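Long-range contacts in oxidoreductase protein (Agrobacterium radiobacter, PDB 5UI9), which binds NAD and a small dihydroxy acid side by side, and is probably an NAD-dependent oxidoreductase of the GFO/IDH/MocA family: residues I11-F16 with I35-P40; P240-L245 with Q259-E264. One frame throughout, in Å; residues are numbered along the deposited sequence.

Contact 1 of 2, residues I11-F16 with I35-P40. With NAD (nicotinamide-adenine-dinucleotide), chain C.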
ATOM      1  N   ILE A  11      35.286 -12.961   6.944  1.00 34.62           N
ATOM      2  CA  ILE A  11      35.162 -12.992   8.406  1.00 34.15           C
ATOM      3  C   ILE A  11      33.685 -13.180   8.748  1.00 33.98           C
ATOM      4  O   ILE A  11      32.861 -12.326   8.425  1.00 32.40           O
ATOM      5  CB  ILE A  11      35.666 -11.681   9.043  1.00 35.78           C
ATOM      6  CG1 ILE A  11      37.119 -11.395   8.630  1.00 37.11           C
ATOM      7  CG2 ILE A  11      35.542 -11.733  10.569  1.00 35.86           C
ATOM      8  CD1 ILE A  11      37.563  -9.985   8.951  1.00 38.68           C
ATOM      9  N   GLY A  12      33.373 -14.292   9.414  1.00 34.02           N
ATOM     10  CA  GLY A  12      32.010 -14.650   9.802  1.00 33.77           C
ATOM     11  C   GLY A  12      31.537 -15.800   8.941  1.00 33.71           C
ATOM     12  O   GLY A  12      30.863 -15.583   7.956  1.00 33.70           O
ATOM     13  N   CYS A  13      31.908 -17.022   9.316  1.00 34.97           N
ATOM     14  CA  CYS A  13      31.614 -18.228   8.530  1.00 35.51           C
ATOM     15  C   CYS A  13      30.266 -18.844   8.922  1.00 35.83           C
ATOM     16  O   CYS A  13      30.175 -20.045   9.205  1.00 35.86           O
ATOM     17  CB  CYS A  13      32.747 -19.248   8.700  1.00 36.37           C
ATOM     18  SG  CYS A  13      34.326 -18.693   8.017  1.00 37.87           S
ATOM     19  N   GLY A  14      29.219 -18.022   8.910  1.00 32.84           N
ATOM     20  CA  GLY A  14      27.915 -18.421   9.429  1.00 33.93           C
ATOM     21  C   GLY A  14      26.975 -18.961   8.378  1.00 34.10           C
ATOM     22  O   GLY A  14      27.403 -19.430   7.321  1.00 34.39           O
ATOM     23  N   PHE A  15      25.683 -18.868   8.681  1.00 34.34           N
ATOM     24  CA  PHE A  15      24.613 -19.359   7.816  1.00 34.10           C
ATOM     25  C   PHE A  15      24.686 -18.768   6.408  1.00 33.32           C
ATOM     26  O   PHE A  15      24.804 -19.504   5.421  1.00 32.95           O
ATOM     27  CB  PHE A  15      23.258 -19.044   8.466  1.00 35.97           C
ATOM     28  CG  PHE A  15      22.069 -19.262   7.566  1.00 36.76           C
ATOM     29  CD1 PHE A  15      21.629 -20.549   7.268  1.00 38.25           C
ATOM     30  CD2 PHE A  15      21.373 -18.177   7.032  1.00 37.04           C
ATOM     31  CE1 PHE A  15      20.514 -20.750   6.452  1.00 38.11           C
ATOM     32  CE2 PHE A  15      20.263 -18.373   6.217  1.00 37.05           C
ATOM     33  CZ  PHE A  15      19.838 -19.660   5.923  1.00 37.32           C
ATOM     34  N   PHE A  16      24.637 -17.442   6.318  1.00 31.97           N
ATOM     35  CA  PHE A  16      24.612 -16.791   5.014  1.00 31.43           C
ATOM     36  C   PHE A  16      25.958 -16.759   4.291  1.00 31.88           C
ATOM     37  O   PHE A  16      25.989 -16.733   3.059  1.00 32.08           O
ATOM     38  CB  PHE A  16      24.032 -15.378   5.094  1.00 30.74           C
ATOM     39  CG  PHE A  16      23.568 -14.861   3.761  1.00 30.24           C
ATOM     40  CD1 PHE A  16      22.410 -15.370   3.173  1.00 29.03           C
ATOM     41  CD2 PHE A  16      24.304 -13.908   3.069  1.00 29.50           C
ATOM     42  CE1 PHE A  16      21.981 -14.913   1.941  1.00 29.32           C
ATOM     43  CE2 PHE A  16      23.880 -13.449   1.826  1.00 29.48           C
ATOM     44  CZ  PHE A  16      22.711 -13.942   1.269  1.00 29.32           C
ATOM     45  N   ILE A  35      39.872 -17.475   5.830  1.00 38.13           N
ATOM     46  CA  ILE A  35      38.607 -17.321   6.541  1.00 38.40           C
ATOM     47  C   ILE A  35      38.840 -17.168   8.043  1.00 39.62           C
ATOM     48  O   ILE A  35      39.889 -17.563   8.576  1.00 39.74           O
ATOM     49  CB  ILE A  35      37.604 -18.468   6.250  1.00 39.07           C
ATOM     50  CG1 ILE A  35      38.209 -19.850   6.533  1.00 41.00           C
ATOM     51  CG2 ILE A  35      37.120 -18.399   4.805  1.00 38.56           C
ATOM     52  CD1 ILE A  35      37.173 -20.953   6.622  1.00 41.18           C
ATOM     53  N   CYS A  36      37.849 -16.581   8.708  1.00 38.41           N
ATOM     54  CA  CYS A  36      37.923 -16.267  10.128  1.00 38.13           C
ATOM     55  C   CYS A  36      36.562 -16.464  10.789  1.00 37.46           C
ATOM     56  O   CYS A  36      35.540 -16.046  10.242  1.00 37.85           O
ATOM     57  CB  CYS A  36      38.394 -14.825  10.318  1.00 37.83           C
ATOM     58  SG  CYS A  36      38.413 -14.250  12.034  1.00 38.47           S
ATOM     59  N   ASP A  37      36.561 -17.117  11.947  1.00 38.10           N
ATOM     60  CA  ASP A  37      35.372 -17.236  12.793  1.00 39.02           C
ATOM     61  C   ASP A  37      35.779 -17.551  14.235  1.00 40.17           C
ATOM     62  O   ASP A  37      36.713 -18.324  14.465  1.00 41.68           O
ATOM     63  CB  ASP A  37      34.435 -18.324  12.257  1.00 38.51           C
ATOM     64  CG  ASP A  37      33.000 -18.140  12.720  1.00 37.74           C
ATOM     65  OD1 ASP A  37      32.738 -18.200  13.945  1.00 37.26           O
ATOM     66  OD2 ASP A  37      32.130 -17.923  11.857  1.00 35.88           O
ATOM     67  N   ARG A  38      35.082 -16.945  15.195  1.00 41.43           N
ATOM     68  CA  ARG A  38      35.293 -17.230  16.621  1.00 44.59           C
ATOM     69  C   ARG A  38      34.883 -18.654  17.006  1.00 44.05           C
ATOM     70  O   ARG A  38      35.404 -19.201  17.967  1.00 43.00           O
ATOM     71  CB  ARG A  38      34.517 -16.243  17.497  1.00 47.14           C
ATOM     72  CG  ARG A  38      35.041 -14.826  17.432  1.00 49.79           C
ATOM     73  CD  ARG A  38      34.311 -13.911  18.404  1.00 51.36           C
ATOM     74  NE  ARG A  38      34.933 -12.587  18.458  1.00 54.12           N
ATOM     75  CZ  ARG A  38      34.419 -11.517  19.065  1.00 56.13           C
ATOM     76  NH1 ARG A  38      33.254 -11.576  19.700  1.00 57.61           N
ATOM     77  NH2 ARG A  38      35.084 -10.364  19.033  1.00 59.64           N
ATOM     78  N   ASP A  39      33.940 -19.226  16.261  1.00 43.43           N
ATOM     79  CA  ASP A  39      33.430 -20.576  16.496  1.00 45.02           C
ATOM     80  C   ASP A  39      34.240 -21.560  15.639  1.00 45.47           C
ATOM     81  O   ASP A  39      34.082 -21.571  14.416  1.00 44.16           O
ATOM     82  CB  ASP A  39      31.937 -20.594  16.130  1.00 44.15           C
ATOM     83  CG  ASP A  39      31.261 -21.922  16.393  1.00 45.56           C
ATOM     84  OD1 ASP A  39      31.931 -22.905  16.768  1.00 48.42           O
ATOM     85  OD2 ASP A  39      30.025 -21.974  16.198  1.00 45.93           O
ATOM     86  N   PRO A  40      35.114 -22.383  16.269  1.00 47.53           N
ATOM     87  CA  PRO A  40      35.931 -23.303  15.454  1.00 48.16           C
ATOM     88  C   PRO A  40      35.159 -24.420  14.729  1.00 48.49           C
ATOM     89  O   PRO A  40      35.706 -25.016  13.810  1.00 48.69           O
ATOM     90  CB  PRO A  40      36.935 -23.892  16.462  1.00 49.43           C
ATOM     91  CG  PRO A  40      36.328 -23.686  17.803  1.00 49.33           C
ATOM     92  CD  PRO A  40      35.476 -22.454  17.703  1.00 49.01           C
TER
HETATM   93  PA  NAD C 401      25.255 -16.295  11.816  1.00 34.28           P
HETATM   94  O1A NAD C 401      25.145 -16.065  13.308  1.00 33.91           O
HETATM   95  O2A NAD C 401      24.758 -17.578  11.211  1.00 29.96           O
HETATM   96  O5B NAD C 401      26.786 -16.110  11.391  1.00 34.76           O
HETATM   97  C5B NAD C 401      27.649 -15.157  11.998  1.00 36.37           C
HETATM   98  C4B NAD C 401      29.003 -15.826  12.175  1.00 35.62           C
HETATM   99  O4B NAD C 401      29.969 -14.832  12.495  1.00 36.73           O
HETATM  100  C3B NAD C 401      29.012 -16.839  13.311  1.00 36.61           C
HETATM  101  O3B NAD C 401      29.563 -18.076  12.839  1.00 37.01           O
HETATM  102  C2B NAD C 401      29.866 -16.207  14.401  1.00 37.14           C
HETATM  103  O2B NAD C 401      30.632 -17.183  15.107  1.00 36.63           O
HETATM  104  C1B NAD C 401      30.751 -15.258  13.611  1.00 38.09           C
HETATM  105  N9A NAD C 401      31.232 -14.035  14.294  1.00 39.45           N
HETATM  106  C8A NAD C 401      30.507 -13.128  14.979  1.00 38.97           C
HETATM  107  N7A NAD C 401      31.309 -12.124  15.421  1.00 38.49           N
HETATM  108  C5A NAD C 401      32.563 -12.377  15.002  1.00 39.04           C
HETATM  109  C6A NAD C 401      33.901 -11.735  15.110  1.00 38.04           C
HETATM  110  N6A NAD C 401      34.073 -10.575  15.781  1.00 38.01           N
HETATM  111  N1A NAD C 401      34.948 -12.348  14.510  1.00 37.78           N
HETATM  112  C2A NAD C 401      34.819 -13.509  13.835  1.00 36.38           C
HETATM  113  N3A NAD C 401      33.637 -14.141  13.700  1.00 36.24           N
HETATM  114  C4A NAD C 401      32.500 -13.635  14.247  1.00 38.31           C
HETATM  115  O3  NAD C 401      24.565 -15.050  11.070  1.00 33.01           O
HETATM  116  PN  NAD C 401      23.967 -15.118   9.571  1.00 31.79           P
HETATM  117  O1N NAD C 401      22.556 -15.650   9.601  1.00 33.07           O
HETATM  118  O2N NAD C 401      24.977 -15.769   8.660  1.00 37.16           O
HETATM  119  O5D NAD C 401      23.872 -13.551   9.276  1.00 29.76           O
HETATM  120  C5D NAD C 401      25.054 -12.760   9.253  1.00 29.79           C
HETATM  121  C4D NAD C 401      24.716 -11.423   8.623  1.00 29.73           C
HETATM  122  O4D NAD C 401      24.251 -11.653   7.290  1.00 32.39           O
HETATM  123  C3D NAD C 401      23.613 -10.695   9.378  1.00 30.53           C
HETATM  124  O3D NAD C 401      23.989  -9.331   9.596  1.00 29.42           O
HETATM  125  C2D NAD C 401      22.395 -10.803   8.477  1.00 31.52           C
HETATM  126  O2D NAD C 401      21.558  -9.647   8.522  1.00 30.72           O
HETATM  127  C1D NAD C 401      23.013 -10.972   7.090  1.00 31.73           C
HETATM  128  N1N NAD C 401      22.187 -11.685   6.099  1.00 31.52           N
HETATM  129  C2N NAD C 401      22.101 -11.137   4.874  1.00 29.68           C
HETATM  130  C3N NAD C 401      21.358 -11.715   3.856  1.00 31.66           C
HETATM  131  C7N NAD C 401      21.318 -11.029   2.517  1.00 34.18           C
HETATM  132  O7N NAD C 401      22.316 -10.428   2.125  1.00 33.59           O
HETATM  133  N7N NAD C 401      20.212 -11.077   1.771  1.00 31.85           N
HETATM  134  C4N NAD C 401      20.679 -12.905   4.122  1.00 32.63           C
HETATM  135  C5N NAD C 401      20.777 -13.472   5.394  1.00 32.74           C
HETATM  136  C6N NAD C 401      21.548 -12.846   6.373  1.00 30.17           C
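The carboxylate of Asp37 is the flat group on which this contact turns: one oxygen, OD2, takes the backbone N of Cys13 through its anti lone pair (N to OD2 2.7 Å), and both oxygens receive the adenosine ribose of NAD, O2B on OD1 at 2.6 Å and O3B on OD2. This is the nucleotide end of a Rossmann fold, where the glycine-rich turn after strand 6-11 meets the acidic residue just beyond strand 30-36. Two other flat groups lie against the cofactor. NAD C4N sits 3.1 Å above one face of the Phe16 ring, offset toward its rim, and N6A of the adenine lies over one face of the Arg38 guanidinium.

Where the strands end, Ile11 and Cys36 form a parallel bridge. Gly12 N then gives Cys36 O a nearly straight bond of 2.9 Å. Gly14, without a side chain, lets its CA come within 3.2 Å of NAD O5B. Beyond the turn, Phe15 N and Phe16 N each donate to a different phosphate, reaching O2A and O2N.

With chi1 at -157°, CG of Asp37 is swung anti to its backbone N, which carries the carboxylate between the turn and the ribose. OD1 also accepts Asp39 N, closing an Asx turn that holds the carboxylate against rotation. Such a carboxylate on both ribose hydroxyls is consistent with a preference for NAD over NADP, whose 2'-phosphate it would probably repel. Val46 of helix 40-50 touches both Cys13 and Ile35; there the sulfur SG of Cys13 rests 3.7 Å from CB of Ile35.

Contact 2 of 2, residues P240-L245 with Q259-E264; sequences PFPETL and QGYRLE
Backbones approach most closely where Leu245 begins its strand and Gln259 follows strand 253-258, CA to CA 6.7 Å, and no main-chain hydrogen bond joins the two segments; side chains do the bridging. Glu243 reaches across with its chain extended beyond CG and ends at the turn. Its OE2 accepts Gly260 N at 2.8 Å on the syn side, the donor 23° out of the carboxylate plane. A water 2.7 Å from the same OE2 donates to it and in turn accepts Tyr261 N, so two successive amides of the turn are served by one carboxylate oxygen, the second indirectly.

Tyr261 lays its ring along the glutamate: CD of Glu243 stands 3.9 Å over one ring face, offset toward the rim, with the two planes 30° apart. Nearer still is CG, 3.4 Å from Tyr261 OH. Gln259 comes from another direction, its amide plane nearly perpendicular to the carboxylate. NE2 approaches OE1 of Glu243, but the angle is too poor for a hydrogen bond. The bend at chi2 (92°) turns the amide toward Pro240, whose CB touches Gln259 OE1 at 3.4 Å. Methyl CD2 of Leu245 meets Gln259 N at 3.5 Å.

Pro242 follows a cis peptide bond; its ring touches Ile291 of helix 289-308, and its side chain is about 6 Å from the bound dihydroxy acid. Phe241 stacks on Phe159 and meets Trp288, which lines the pocket of the acid, edge to face. On the other segment, Tyr261, itself at positive phi, and Arg262 form a G1 beta bulge opposite Ser258, just after Gly260. The arrangement ties a bulged hairpin turn of the mixed sheet, in the GFO/IDH/MocA type C-terminal domain, to the loop entering strand 245-250, near the pocket of the bound acid.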
ATOM      1  N   PRO A 240       5.328 -16.544  -0.973  1.00 31.79           N
ATOM      2  CA  PRO A 240       6.107 -15.784  -1.960  1.00 31.80           C
ATOM      3  C   PRO A 240       7.604 -15.565  -1.665  1.00 31.17           C
ATOM      4  O   PRO A 240       8.280 -14.990  -2.516  1.00 29.90           O
ATOM      5  CB  PRO A 240       5.391 -14.432  -1.975  1.00 32.24           C
ATOM      6  CG  PRO A 240       4.919 -14.279  -0.591  1.00 31.95           C
ATOM      7  CD  PRO A 240       4.475 -15.648  -0.170  1.00 31.81           C
ATOM      8  N   PHE A 241       8.113 -15.980  -0.494  1.00 31.10           N
ATOM      9  CA  PHE A 241       9.510 -15.711  -0.108  1.00 31.79           C
ATOM     10  C   PHE A 241      10.480 -16.133  -1.234  1.00 31.75           C
ATOM     11  O   PHE A 241      10.340 -17.248  -1.742  1.00 31.57           O
ATOM     12  CB  PHE A 241       9.863 -16.443   1.202  1.00 32.69           C
ATOM     13  CG  PHE A 241      11.294 -16.252   1.657  1.00 33.65           C
ATOM     14  CD1 PHE A 241      12.305 -17.105   1.215  1.00 35.30           C
ATOM     15  CD2 PHE A 241      11.629 -15.227   2.538  1.00 33.57           C
ATOM     16  CE1 PHE A 241      13.620 -16.932   1.626  1.00 35.29           C
ATOM     17  CE2 PHE A 241      12.943 -15.042   2.951  1.00 34.96           C
ATOM     18  CZ  PHE A 241      13.940 -15.901   2.499  1.00 36.15           C
ATOM     19  N   PRO A 242      11.450 -15.293  -1.639  1.00 32.43           N
ATOM     20  CA  PRO A 242      11.762 -13.972  -1.086  1.00 31.77           C
ATOM     21  C   PRO A 242      11.454 -12.855  -2.092  1.00 31.84           C
ATOM     22  O   PRO A 242      12.278 -11.948  -2.314  1.00 32.99           O
ATOM     23  CB  PRO A 242      13.272 -14.082  -0.874  1.00 33.06           C
ATOM     24  CG  PRO A 242      13.717 -14.871  -2.067  1.00 33.25           C
ATOM     25  CD  PRO A 242      12.567 -15.772  -2.469  1.00 32.56           C
ATOM     26  N   GLU A 243      10.280 -12.925  -2.706  1.00 30.58           N
ATOM     27  CA  GLU A 243       9.905 -11.977  -3.742  1.00 30.23           C
ATOM     28  C   GLU A 243       9.385 -10.679  -3.150  1.00 29.42           C
ATOM     29  O   GLU A 243       8.537 -10.693  -2.250  1.00 30.07           O
ATOM     30  CB  GLU A 243       8.815 -12.562  -4.638  1.00 31.55           C
ATOM     31  CG  GLU A 243       9.237 -13.790  -5.410  1.00 31.65           C
ATOM     32  CD  GLU A 243       8.052 -14.514  -6.017  1.00 33.66           C
ATOM     33  OE1 GLU A 243       7.942 -15.743  -5.847  1.00 36.01           O
ATOM     34  OE2 GLU A 243       7.208 -13.851  -6.643  1.00 32.62           O
ATOM     35  N   THR A 244       9.880  -9.564  -3.687  1.00 29.24           N
ATOM     36  CA  THR A 244       9.338  -8.238  -3.432  1.00 28.66           C
ATOM     37  C   THR A 244       8.430  -7.851  -4.608  1.00 29.73           C
ATOM     38  O   THR A 244       8.879  -7.825  -5.761  1.00 30.64           O
ATOM     39  CB  THR A 244      10.470  -7.198  -3.279  1.00 29.17           C
ATOM     40  OG1 THR A 244      11.346  -7.579  -2.205  1.00 28.16           O
ATOM     41  CG2 THR A 244       9.897  -5.800  -3.003  1.00 29.68           C
ATOM     42  N   LEU A 245       7.161  -7.555  -4.314  1.00 28.65           N
ATOM     43  CA  LEU A 245       6.185  -7.165  -5.328  1.00 30.57           C
ATOM     44  C   LEU A 245       6.200  -5.647  -5.479  1.00 29.45           C
ATOM     45  O   LEU A 245       6.290  -4.922  -4.493  1.00 29.79           O
ATOM     46  CB  LEU A 245       4.782  -7.669  -4.951  1.00 31.73           C
ATOM     47  CG  LEU A 245       4.730  -9.153  -4.557  1.00 33.40           C
ATOM     48  CD1 LEU A 245       3.293  -9.601  -4.326  1.00 34.78           C
ATOM     49  CD2 LEU A 245       5.415 -10.036  -5.600  1.00 35.15           C
ATOM     50  N   GLN A 259       3.646 -11.691  -8.174  1.00 35.54           N
ATOM     51  CA  GLN A 259       4.108 -13.018  -7.728  1.00 40.04           C
ATOM     52  C   GLN A 259       4.522 -13.916  -8.898  1.00 36.79           C
ATOM     53  O   GLN A 259       3.873 -13.923  -9.926  1.00 36.72           O
ATOM     54  CB  GLN A 259       3.008 -13.694  -6.875  1.00 46.15           C
ATOM     55  CG  GLN A 259       3.032 -15.225  -6.753  1.00 53.37           C
ATOM     56  CD  GLN A 259       3.808 -15.729  -5.553  1.00 58.32           C
ATOM     57  OE1 GLN A 259       3.336 -15.621  -4.417  1.00 58.56           O
ATOM     58  NE2 GLN A 259       4.982 -16.326  -5.799  1.00 59.64           N
ATOM     59  N   GLY A 260       5.588 -14.688  -8.709  1.00 36.21           N
ATOM     60  CA  GLY A 260       6.137 -15.554  -9.755  1.00 36.13           C
ATOM     61  C   GLY A 260       6.985 -14.810 -10.775  1.00 35.89           C
ATOM     62  O   GLY A 260       7.197 -15.312 -11.873  1.00 35.05           O
ATOM     63  N   TYR A 261       7.462 -13.619 -10.405  1.00 35.71           N
ATOM     64  CA  TYR A 261       8.336 -12.780 -11.237  1.00 37.23           C
ATOM     65  C   TYR A 261       7.732 -12.350 -12.575  1.00 39.57           C
ATOM     66  O   TYR A 261       8.450 -12.161 -13.559  1.00 40.33           O
ATOM     67  CB  TYR A 261       9.685 -13.467 -11.458  1.00 35.34           C
ATOM     68  CG  TYR A 261      10.317 -13.934 -10.178  1.00 34.37           C
ATOM     69  CD1 TYR A 261      10.891 -13.019  -9.309  1.00 33.23           C
ATOM     70  CD2 TYR A 261      10.342 -15.287  -9.828  1.00 34.93           C
ATOM     71  CE1 TYR A 261      11.483 -13.426  -8.125  1.00 33.05           C
ATOM     72  CE2 TYR A 261      10.931 -15.709  -8.636  1.00 33.88           C
ATOM     73  CZ  TYR A 261      11.504 -14.771  -7.795  1.00 33.32           C
ATOM     74  OH  TYR A 261      12.084 -15.149  -6.608  1.00 33.45           O
ATOM     75  N   ARG A 262       6.416 -12.176 -12.600  1.00 41.48           N
ATOM     76  CA  ARG A 262       5.732 -11.706 -13.790  1.00 43.80           C
ATOM     77  C   ARG A 262       5.783 -10.182 -13.829  1.00 40.65           C
ATOM     78  O   ARG A 262       5.387  -9.525 -12.873  1.00 40.39           O
ATOM     79  CB  ARG A 262       4.292 -12.200 -13.793  1.00 51.14           C
ATOM     80  CG  ARG A 262       3.578 -11.931 -15.108  1.00 62.08           C
ATOM     81  CD  ARG A 262       2.364 -12.826 -15.297  1.00 71.11           C
ATOM     82  NE  ARG A 262       1.209 -12.399 -14.502  1.00 75.74           N
ATOM     83  CZ  ARG A 262       0.379 -11.399 -14.815  1.00 81.63           C
ATOM     84  NH1 ARG A 262       0.553 -10.673 -15.922  1.00 83.41           N
ATOM     85  NH2 ARG A 262      -0.643 -11.116 -14.007  1.00 82.93           N
ATOM     86  N   LEU A 263       6.262  -9.630 -14.942  1.00 39.82           N
ATOM     87  CA  LEU A 263       6.484  -8.193 -15.092  1.00 40.26           C
ATOM     88  C   LEU A 263       5.573  -7.633 -16.184  1.00 42.80           C
ATOM     89  O   LEU A 263       5.799  -7.874 -17.373  1.00 42.13           O
ATOM     90  CB  LEU A 263       7.960  -7.935 -15.424  1.00 39.56           C
ATOM     91  CG  LEU A 263       8.440  -6.503 -15.655  1.00 40.46           C
ATOM     92  CD1 LEU A 263       8.094  -5.607 -14.478  1.00 40.96           C
ATOM     93  CD2 LEU A 263       9.942  -6.512 -15.898  1.00 41.35           C
ATOM     94  N   GLU A 264       4.539  -6.904 -15.763  1.00 43.20           N
ATOM     95  CA  GLU A 264       3.605  -6.230 -16.670  1.00 44.33           C
ATOM     96  C   GLU A 264       4.003  -4.780 -16.831  1.00 42.62           C
ATOM     97  O   GLU A 264       4.046  -4.039 -15.852  1.00 40.03           O
ATOM     98  CB  GLU A 264       2.180  -6.259 -16.127  1.00 47.47           C
ATOM     99  CG  GLU A 264       1.302  -7.328 -16.730  1.00 52.65           C
ATOM    100  CD  GLU A 264      -0.121  -7.265 -16.201  1.00 55.12           C
ATOM    101  OE1 GLU A 264      -0.677  -6.149 -16.067  1.00 54.24           O
ATOM    102  OE2 GLU A 264      -0.677  -8.345 -15.919  1.00 59.65           O
TER
HETATM  103  O   HOH W   1       7.901 -11.702  -8.069  1.00 32.95           O

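Overall arrangement
Contact 1 closes before contact 2 opens, so the two follow each other along the chain, one in each domain. Residues 11-16 and 35-40 lie at the ends of neighbouring strands in the six-stranded parallel sheet; residues 240-245 and 259-264 belong to the nine-stranded mixed sheet and the loop entering it. Their centres are 32 Å apart, yet the nearest atoms come to about 8 Å without touching. Helix 289-308 touches both, Phe16 through Ile291 and Val295, Pro242 through the same Ile291. NAD binds directly to contact 1, whereas contact 2, in the other domain, comes near the acid through Pro242 at second-shell distance.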